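PDB 4MJ3: haloalkane dehalogenase from Mycobacterium rhodesiae, which hydrolyses the carbon-halogen bond of haloalkanes, releasing an alcohol and a halide ion. Local coordinates for residues His155-Gly158 against Glu159-Ala163. Sequence-based numbering, arbitrary orientation.
Sequences HHPG and EAFLA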
ATOM      1  N   HIS A 155       4.217  -0.533  20.742  1.00 16.70           N
ATOM      2  CA  HIS A 155       4.068  -1.977  20.906  1.00 17.89           C
ATOM      3  C   HIS A 155       5.109  -2.742  20.082  1.00 18.55           C
ATOM      4  O   HIS A 155       5.490  -2.300  19.027  1.00 19.48           O
ATOM      5  CB  HIS A 155       2.640  -2.384  20.510  1.00 18.77           C
ATOM      6  CG  HIS A 155       1.600  -1.699  21.333  1.00 20.15           C
ATOM      7  ND1 HIS A 155       1.330  -2.060  22.635  1.00 22.54           N
ATOM      8  CD2 HIS A 155       0.829  -0.618  21.075  1.00 21.30           C
ATOM      9  CE1 HIS A 155       0.429  -1.238  23.141  1.00 23.00           C
ATOM     10  NE2 HIS A 155       0.105  -0.355  22.213  1.00 23.64           N
ATOM     11  N   HIS A 156       5.576  -3.872  20.612  1.00 21.44           N
ATOM     12  CA  HIS A 156       6.551  -4.740  19.935  1.00 19.19           C
ATOM     13  C   HIS A 156       5.929  -5.216  18.625  1.00 20.44           C
ATOM     14  O   HIS A 156       4.784  -5.634  18.614  1.00 17.47           O
ATOM     15  CB  HIS A 156       6.882  -5.932  20.838  1.00 24.84           C
ATOM     16  CG  HIS A 156       8.054  -6.746  20.381  1.00 26.08           C
ATOM     17  ND1 HIS A 156       7.924  -7.825  19.537  1.00 26.61           N
ATOM     18  CD2 HIS A 156       9.379  -6.629  20.643  1.00 28.44           C
ATOM     19  CE1 HIS A 156       9.116  -8.343  19.298  1.00 30.41           C
ATOM     20  NE2 HIS A 156      10.016  -7.640  19.963  1.00 30.71           N
ATOM     21  N   PRO A 157       6.674  -5.143  17.503  1.00 19.37           N
ATOM     22  CA  PRO A 157       6.105  -5.466  16.194  1.00 20.33           C
ATOM     23  C   PRO A 157       5.965  -6.970  15.909  1.00 19.50           C
ATOM     24  O   PRO A 157       5.374  -7.338  14.905  1.00 20.77           O
ATOM     25  CB  PRO A 157       7.129  -4.849  15.220  1.00 22.98           C
ATOM     26  CG  PRO A 157       8.429  -5.001  15.949  1.00 26.39           C
ATOM     27  CD  PRO A 157       8.105  -4.770  17.405  1.00 23.49           C
ATOM     28  N   GLY A 158       6.594  -7.799  16.736  1.00 18.95           N
ATOM     29  CA  GLY A 158       6.552  -9.240  16.600  1.00 19.11           C
ATOM     30  C   GLY A 158       7.809  -9.765  15.927  1.00 19.07           C
ATOM     31  O   GLY A 158       8.484  -9.038  15.173  1.00 16.49           O
ATOM     32  N   GLU A 159       8.136 -11.030  16.203  1.00 20.01           N
ATOM     33  CA  GLU A 159       9.354 -11.647  15.662  1.00 18.64           C
ATOM     34  C   GLU A 159       9.324 -11.777  14.153  1.00 15.55           C
ATOM     35  O   GLU A 159      10.369 -11.700  13.501  1.00 15.14           O
ATOM     36  CB  GLU A 159       9.610 -13.013  16.320  1.00 23.20           C
ATOM     37  CG  GLU A 159      10.094 -12.936  17.763  1.00 30.32           C
ATOM     38  CD  GLU A 159      11.245 -11.961  17.987  1.00 38.39           C
ATOM     39  OE1 GLU A 159      12.224 -11.967  17.202  1.00 39.30           O
ATOM     40  OE2 GLU A 159      11.168 -11.183  18.963  1.00 31.90           O
ATOM     41  N   ALA A 160       8.137 -11.966  13.582  1.00 13.69           N
ATOM     42  CA  ALA A 160       8.037 -12.145  12.131  1.00 13.92           C
ATOM     43  C   ALA A 160       8.459 -10.867  11.405  1.00 14.15           C
ATOM     44  O   ALA A 160       9.253 -10.906  10.459  1.00 11.99           O
ATOM     45  CB  ALA A 160       6.635 -12.538  11.755  1.00 15.61           C
ATOM     46  N   PHE A 161       7.967  -9.721  11.875  1.00 12.29           N
ATOM     47  CA  PHE A 161       8.441  -8.466  11.308  1.00 12.22           C
ATOM     48  C   PHE A 161       9.945  -8.290  11.482  1.00 12.81           C
ATOM     49  O   PHE A 161      10.646  -7.908  10.537  1.00 14.95           O
ATOM     50  CB  PHE A 161       7.737  -7.235  11.881  1.00 12.35           C
ATOM     51  CG  PHE A 161       8.371  -5.971  11.397  1.00 12.96           C
ATOM     52  CD1 PHE A 161       8.129  -5.513  10.111  1.00 15.89           C
ATOM     53  CD2 PHE A 161       9.305  -5.308  12.173  1.00 13.29           C
ATOM     54  CE1 PHE A 161       8.783  -4.392   9.620  1.00 15.77           C
ATOM     55  CE2 PHE A 161       9.957  -4.174  11.680  1.00 14.82           C
ATOM     56  CZ  PHE A 161       9.687  -3.726  10.416  1.00 14.09           C
ATOM     57  N   LEU A 162      10.478  -8.561  12.682  1.00 11.95           N
ATOM     58  CA  LEU A 162      11.915  -8.379  12.900  1.00 11.97           C
ATOM     59  C   LEU A 162      12.794  -9.241  11.987  1.00 13.00           C
ATOM     60  O   LEU A 162      13.875  -8.819  11.545  1.00 13.48           O
ATOM     61  CB  LEU A 162      12.278  -8.618  14.377  1.00 14.96           C
ATOM     62  CG  LEU A 162      11.689  -7.565  15.331  1.00 17.95           C
ATOM     63  CD1 LEU A 162      11.945  -7.963  16.773  1.00 20.40           C
ATOM     64  CD2 LEU A 162      12.276  -6.186  15.049  1.00 18.24           C
ATOM     65  N   ALA A 163      12.335 -10.445  11.679  1.00 14.24           N
ATOM     66  CA  ALA A 163      13.087 -11.331  10.777  1.00 13.02           C
ATOM     67  C   ALA A 163      13.112 -10.750   9.364  1.00 11.84           C
ATOM     68  O   ALA A 163      14.148 -10.765   8.682  1.00 13.43           O
ATOM     69  CB  ALA A 163      12.459 -12.710  10.765  1.00 15.64           C
TER
HETATM   70  O   HOH W   1      12.476  -8.964  20.339  1.00 34.45           O
HETATM   71  O   HOH W   2       5.297  -9.592  13.233  1.00 16.09           O
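Pro157 packs against Phe161 and Leu162 on the tight, inner side of this turn. Its CB rests 3.8 Å from Phe161 CD2, and its CG meets both that ring atom and, at 4.1 Å, Leu162 CD2. Phe161 is buried: its CG is anti to the backbone N (chi1 173°), which brings CD2 up against the proline, the two side chains meeting at an oblique angle; the phenylalanine goes on to touch Val216, while Pro157 itself reaches Ile218. Gly158 sits at the N-cap of helix 159-170, which follows strand 140-145 in the alpha/beta-hydrolase fold, in the part of the chain where haloalkane dehalogenases carry their helical cap domain. Gly158 O accepts a helical i to i+4 hydrogen bond from Leu162 N, 3.2 Å long and nearly straight at the hydrogen (165°). The chain turns here through a positive phi (100°), which glycine readily takes. A water bridges the turn too, donating to Pro157 O and accepting from Phe161 N at 3.0 Å. The outer side is looser and wetter. Glu159, its chain bent at chi2, brings OE2 to the edge of the His156 ring, 3.5 Å from CE1; another water joins that OE2 to His156 NE2, which also lies 3.7 Å from Leu162 CD1.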